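Local coordinates for uncharacterized protein (Bordetella bronchiseptica, PDB 4XG0) that probably acts as a kinase in the breakdown of acid sugars, joining a sugar-binding N-terminal domain to a nucleotide-binding C-terminal domain, at residues I28-D33 / G39-Q44; L74-H79 / R93-R98. One frame throughout, in Å; residues are numbered along the deposited sequence.

How the interactions relate
Interactions 1 and 2 lie in the sugar-binding N-terminal domain, their centres 10 Å apart, and follow one another along the chain: the first closes before the second opens. Each packs a strand against the helix that comes next in sequence. Strands 28-32 and 73-77 are parallel neighbours in the large parallel sheet, joined by probable backbone hydrogen bonds such as Ile30 N to Leu74 O (2.9 Å); the pairing carries on one residue beyond strand 73-77, with Thr78 N to Ala32 O, 2.9 Å. Helix 35-47 covers one face of this sheet and helix 85-101 the other, so the contacts tie one helix to each of two opposite faces, as expected of an alpha/beta sandwich.

Interaction 1: I28-D33 / G39-Q44; sequences IGIVAD and GDTAVQ
Ile30 and Thr41 make the main contact between strand 28-32 and helix 35-47, a van der Waals meeting with no hydrogen bond across it. The methyl CG2 of Ile30 lies 3.5 Å from OG1 of Thr41, the two side chains passing alongside each other in opposite directions. The other branch of Ile30 runs out nearly extended (chi2 163°), and its end CD1 comes within 4.3 Å of the backbone CA of Ala42. A branched isoleucine suits this place because its two arms reach two successive residues of the helix, while the small Ala42 lets the helix backbone approach; CA of Ile30 and CA of Ala42 are 7.6 Å apart.

The hydroxyl of Thr41 finds its polar partners within its own helix. A chi1 of 60° turns OG1 back between its own N and carbonyl carbon, where Ser38 O is the stronger partner and Gly37 O also lies within bonding range, the one proton shared or alternating between them. Polar as it is, OG1 can lie against the buried Ile30 methyl because the helix backbone satisfies it.

Strand and helix form the first beta-alpha unit of the sheet. On one flank, Ala75 of strand 73-77 touches both Ile30 and Ala42; on the other, Tyr108 and Lys110 of strand 106-110 touch Thr41. The helix thus lies over three neighbouring strands, while helix 240-252 meets it at Gln44.

Interaction 2: L74-H79 / R93-R98; sequences LAVTTH and RGEVER
Glu95 of helix 85-101 gives up the most surface here, its side chain lying against Val76 and Thr78 at the end of strand 73-77. The chain of Glu95 is bent at chi2 (-65°), so its CG rests 4.0 Å from the methyl CG2 of Thr78 while its carboxylate turns toward Val76, whose CG2 is 4.2 Å from OE1. An acid fits this buried place because OE1 accepts a hydrogen bond from the backbone N of Ala59, at the start of helix 59-64. OE2 faces the guanidinium edge of Arg98, in a long salt bridge of 3.9 Å to NE.

Val76, beta-branched and at home in a strand, turns CG2 to the Glu95 carboxylate and lies against Ala59 too. Thr78 divides its roles: the methyl packs on Glu95, OG1 bonds to Ser80 OG and to Ala32 O, and the side chain also touches Val91 and Val92 of the same helix. Just before it, Thr77 OG1 accepts from His79 N (3.0 Å, 165°), forming an ST turn as the strand ends.

Beside the contact, helix 59-64 covers Val76 and Leu74, and Val96 of helix 85-101 packs against Val31 of strand 28-32 and against helix 119-130.

Interaction 1: I28-D33 / G39-Q44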
loop_
_atom_site.group_PDB
_atom_site.type_symbol
_atom_site.label_atom_id
_atom_site.label_comp_id
_atom_site.label_asym_id
_atom_site.label_seq_id
_atom_site.Cartn_x
_atom_site.Cartn_y
_atom_site.Cartn_z
ATOM N N ILE A 28 -9.852 -9.454 -1.844
ATOM C CA ILE A 28 -9.598 -8.682 -3.067
ATOM C C ILE A 28 -9.714 -9.587 -4.250
ATOM O O ILE A 28 -9.210 -10.695 -4.241
ATOM C CB ILE A 28 -8.186 -8.109 -3.059
ATOM C CG1 ILE A 28 -8.049 -7.036 -1.986
ATOM C CG2 ILE A 28 -7.828 -7.556 -4.436
ATOM C CD1 ILE A 28 -6.645 -6.885 -1.460
ATOM N N GLY A 29 -10.423 -9.140 -5.271
ATOM C CA GLY A 29 -10.469 -9.840 -6.536
ATOM C C GLY A 29 -9.763 -9.018 -7.610
ATOM O O GLY A 29 -9.967 -7.810 -7.699
ATOM N N ILE A 30 -8.934 -9.678 -8.413
ATOM C CA ILE A 30 -8.252 -9.073 -9.553
ATOM C C ILE A 30 -8.768 -9.722 -10.856
ATOM O O ILE A 30 -8.598 -10.915 -11.078
ATOM C CB ILE A 30 -6.727 -9.284 -9.494
ATOM C CG1 ILE A 30 -6.120 -8.623 -8.270
ATOM C CG2 ILE A 30 -6.092 -8.707 -10.766
ATOM C CD1 ILE A 30 -4.723 -9.172 -8.010
ATOM N N VAL A 31 -9.445 -8.940 -11.704
ATOM C CA VAL A 31 -9.873 -9.400 -13.027
ATOM C C VAL A 31 -8.971 -8.798 -14.125
ATOM O O VAL A 31 -9.014 -7.590 -14.362
ATOM C CB VAL A 31 -11.324 -8.950 -13.306
ATOM C CG1 VAL A 31 -11.789 -9.455 -14.664
ATOM C CG2 VAL A 31 -12.251 -9.434 -12.224
ATOM N N ALA A 32 -8.148 -9.628 -14.767
ATOM C CA ALA A 32 -7.277 -9.179 -15.851
ATOM C C ALA A 32 -7.713 -9.744 -17.177
ATOM O O ALA A 32 -8.226 -10.854 -17.236
ATOM C CB ALA A 32 -5.849 -9.591 -15.575
ATOM N N ASP A 33 -7.488 -8.997 -18.256
ATOM C CA ASP A 33 -7.920 -9.480 -19.548
ATOM C C ASP A 33 -6.925 -10.405 -20.258
ATOM O O ASP A 33 -7.230 -10.947 -21.313
ATOM C CB ASP A 33 -8.361 -8.308 -20.447
ATOM C CG ASP A 33 -7.216 -7.404 -20.855
ATOM O OD1 ASP A 33 -6.208 -7.322 -20.124
ATOM O OD2 ASP A 33 -7.333 -6.786 -21.949
ATOM N N GLY A 39 -0.821 -12.529 -14.041
ATOM C CA GLY A 39 0.317 -13.014 -13.261
ATOM C C GLY A 39 1.153 -11.865 -12.739
ATOM O O GLY A 39 1.655 -11.870 -11.617
ATOM N N ASP A 40 1.336 -10.843 -13.562
ATOM C CA ASP A 40 2.172 -9.752 -13.124
ATOM C C ASP A 40 1.531 -9.018 -11.952
ATOM O O ASP A 40 2.205 -8.718 -10.956
ATOM C CB ASP A 40 2.470 -8.784 -14.268
ATOM C CG ASP A 40 3.414 -7.679 -13.846
ATOM O OD1 ASP A 40 2.924 -6.627 -13.359
ATOM O OD2 ASP A 40 4.647 -7.874 -13.959
ATOM N N THR A 41 0.226 -8.754 -12.049
ATOM C CA THR A 41 -0.478 -7.999 -11.004
ATOM C C THR A 41 -0.542 -8.831 -9.730
ATOM O O THR A 41 -0.239 -8.357 -8.635
ATOM C CB THR A 41 -1.908 -7.580 -11.417
ATOM O OG1 THR A 41 -2.695 -8.739 -11.704
ATOM C CG2 THR A 41 -1.832 -6.680 -12.633
ATOM N N ALA A 42 -0.869 -10.104 -9.888
ATOM C CA ALA A 42 -0.942 -10.981 -8.719
ATOM C C ALA A 42 0.364 -11.015 -7.930
ATOM O O ALA A 42 0.327 -11.028 -6.699
ATOM C CB ALA A 42 -1.339 -12.348 -9.123
ATOM N N VAL A 43 1.516 -11.042 -8.596
ATOM C CA VAL A 43 2.780 -11.121 -7.822
ATOM C C VAL A 43 2.996 -9.840 -7.015
ATOM O O VAL A 43 3.563 -9.850 -5.942
ATOM C CB VAL A 43 3.972 -11.452 -8.716
ATOM C CG1 VAL A 43 5.292 -11.503 -7.865
ATOM C CG2 VAL A 43 3.763 -12.816 -9.325
ATOM N N GLN A 44 2.474 -8.722 -7.520
ATOM C CA GLN A 44 2.558 -7.500 -6.732
ATOM C C GLN A 44 1.823 -7.565 -5.435
ATOM O O GLN A 44 2.260 -6.981 -4.459
ATOM C CB GLN A 44 2.152 -6.294 -7.564
ATOM C CG GLN A 44 3.117 -6.065 -8.692
ATOM C CD GLN A 44 4.589 -5.924 -8.198
ATOM O OE1 GLN A 44 4.879 -5.190 -7.265
ATOM N NE2 GLN A 44 5.489 -6.645 -8.820
#

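Interaction 2: L74-H79 / R93-R98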
loop_
_atom_site.group_PDB
_atom_site.type_symbol
_atom_site.label_atom_id
_atom_site.label_comp_id
_atom_site.label_asym_id
_atom_site.label_seq_id
_atom_site.Cartn_x
_atom_site.Cartn_y
_atom_site.Cartn_z
ATOM N N LEU A 74 -7.624 -13.208 -5.030
ATOM C CA LEU A 74 -7.831 -14.159 -6.122
ATOM C C LEU A 74 -7.719 -13.423 -7.444
ATOM O O LEU A 74 -8.461 -12.482 -7.667
ATOM C CB LEU A 74 -9.196 -14.843 -6.022
ATOM C CG LEU A 74 -9.591 -15.807 -7.160
ATOM C CD1 LEU A 74 -8.504 -16.804 -7.583
ATOM C CD2 LEU A 74 -10.860 -16.579 -6.785
ATOM N N ALA A 75 -6.784 -13.863 -8.289
ATOM C CA ALA A 75 -6.531 -13.274 -9.606
ATOM C C ALA A 75 -6.911 -14.213 -10.739
ATOM O O ALA A 75 -6.605 -15.415 -10.732
ATOM C CB ALA A 75 -5.073 -12.866 -9.737
ATOM N N VAL A 76 -7.610 -13.662 -11.736
ATOM C CA VAL A 76 -8.124 -14.460 -12.824
ATOM C C VAL A 76 -7.890 -13.744 -14.150
ATOM O O VAL A 76 -7.721 -12.539 -14.173
ATOM C CB VAL A 76 -9.634 -14.689 -12.658
ATOM C CG1 VAL A 76 -9.908 -15.212 -11.274
ATOM C CG2 VAL A 76 -10.390 -13.393 -12.878
ATOM N N THR A 77 -7.859 -14.507 -15.235
ATOM C CA THR A 77 -7.800 -13.912 -16.556
ATOM C C THR A 77 -9.069 -14.246 -17.327
ATOM O O THR A 77 -9.579 -15.383 -17.289
ATOM C CB THR A 77 -6.601 -14.380 -17.387
ATOM O OG1 THR A 77 -6.769 -13.904 -18.730
ATOM C CG2 THR A 77 -6.506 -15.888 -17.401
ATOM N N THR A 78 -9.598 -13.260 -18.024
ATOM C CA THR A 78 -10.801 -13.494 -18.821
ATOM C C THR A 78 -10.449 -13.884 -20.255
ATOM O O THR A 78 -11.336 -14.122 -21.062
ATOM C CB THR A 78 -11.679 -12.236 -18.865
ATOM O OG1 THR A 78 -10.853 -11.116 -19.158
ATOM C CG2 THR A 78 -12.376 -11.995 -17.539
ATOM N N HIS A 79 -9.155 -13.934 -20.579
ATOM C CA HIS A 79 -8.689 -14.105 -21.975
ATOM C C HIS A 79 -9.549 -13.355 -22.982
ATOM O O HIS A 79 -9.907 -13.917 -24.022
ATOM C CB HIS A 79 -8.677 -15.575 -22.405
ATOM C CG HIS A 79 -8.528 -16.549 -21.281
ATOM N ND1 HIS A 79 -7.334 -17.186 -21.002
ATOM C CD2 HIS A 79 -9.427 -17.033 -20.394
ATOM C CE1 HIS A 79 -7.506 -18.005 -19.984
ATOM N NE2 HIS A 79 -8.766 -17.936 -19.593
ATOM N N ARG A 93 -18.587 -9.830 -16.826
ATOM C CA ARG A 93 -19.687 -9.694 -15.858
ATOM C C ARG A 93 -19.866 -10.961 -15.019
ATOM O O ARG A 93 -20.274 -10.924 -13.837
ATOM C CB ARG A 93 -21.014 -9.393 -16.592
ATOM C CG ARG A 93 -21.713 -10.607 -17.175
ATOM C CD ARG A 93 -23.064 -10.200 -17.776
ATOM N NE ARG A 93 -22.903 -9.070 -18.691
ATOM C CZ ARG A 93 -22.936 -9.147 -20.021
ATOM N NH1 ARG A 93 -22.768 -8.046 -20.743
ATOM N NH2 ARG A 93 -23.138 -10.305 -20.638
ATOM N N GLY A 94 -19.565 -12.093 -15.643
ATOM C CA GLY A 94 -19.709 -13.377 -14.993
ATOM C C GLY A 94 -18.651 -13.611 -13.938
ATOM O O GLY A 94 -18.932 -14.242 -12.933
ATOM N N GLU A 95 -17.455 -13.111 -14.182
ATOM C CA GLU A 95 -16.373 -13.304 -13.208
ATOM C C GLU A 95 -16.590 -12.335 -12.047
ATOM O O GLU A 95 -16.407 -12.697 -10.871
ATOM C CB GLU A 95 -14.997 -13.097 -13.858
ATOM C CG GLU A 95 -14.677 -14.079 -14.992
ATOM C CD GLU A 95 -14.552 -15.514 -14.513
ATOM O OE1 GLU A 95 -13.814 -15.720 -13.543
ATOM O OE2 GLU A 95 -15.196 -16.423 -15.090
ATOM N N VAL A 96 -16.980 -11.102 -12.362
ATOM C CA VAL A 96 -17.228 -10.120 -11.307
ATOM C C VAL A 96 -18.359 -10.598 -10.381
ATOM O O VAL A 96 -18.260 -10.490 -9.151
ATOM C CB VAL A 96 -17.440 -8.706 -11.901
ATOM C CG1 VAL A 96 -17.876 -7.721 -10.839
ATOM C CG2 VAL A 96 -16.159 -8.247 -12.559
ATOM N N GLU A 97 -19.417 -11.170 -10.951
ATOM C CA GLU A 97 -20.469 -11.759 -10.124
ATOM C C GLU A 97 -19.946 -12.870 -9.202
ATOM O O GLU A 97 -20.243 -12.902 -8.000
ATOM C CB GLU A 97 -21.600 -12.317 -10.997
ATOM C CG GLU A 97 -22.392 -13.453 -10.337
ATOM C CD GLU A 97 -22.861 -13.115 -8.925
ATOM O OE1 GLU A 97 -23.230 -14.060 -8.182
ATOM O OE2 GLU A 97 -22.856 -11.909 -8.569
ATOM N N ARG A 98 -19.172 -13.792 -9.760
ATOM C CA ARG A 98 -18.621 -14.882 -8.952
ATOM C C ARG A 98 -17.783 -14.361 -7.771
ATOM O O ARG A 98 -17.890 -14.878 -6.655
ATOM C CB ARG A 98 -17.767 -15.821 -9.802
ATOM C CG ARG A 98 -18.487 -16.558 -10.917
ATOM C CD ARG A 98 -17.682 -17.779 -11.339
ATOM N NE ARG A 98 -17.828 -18.104 -12.759
ATOM C CZ ARG A 98 -18.629 -19.045 -13.258
ATOM N NH1 ARG A 98 -18.660 -19.244 -14.568
ATOM N NH2 ARG A 98 -19.396 -19.794 -12.467
#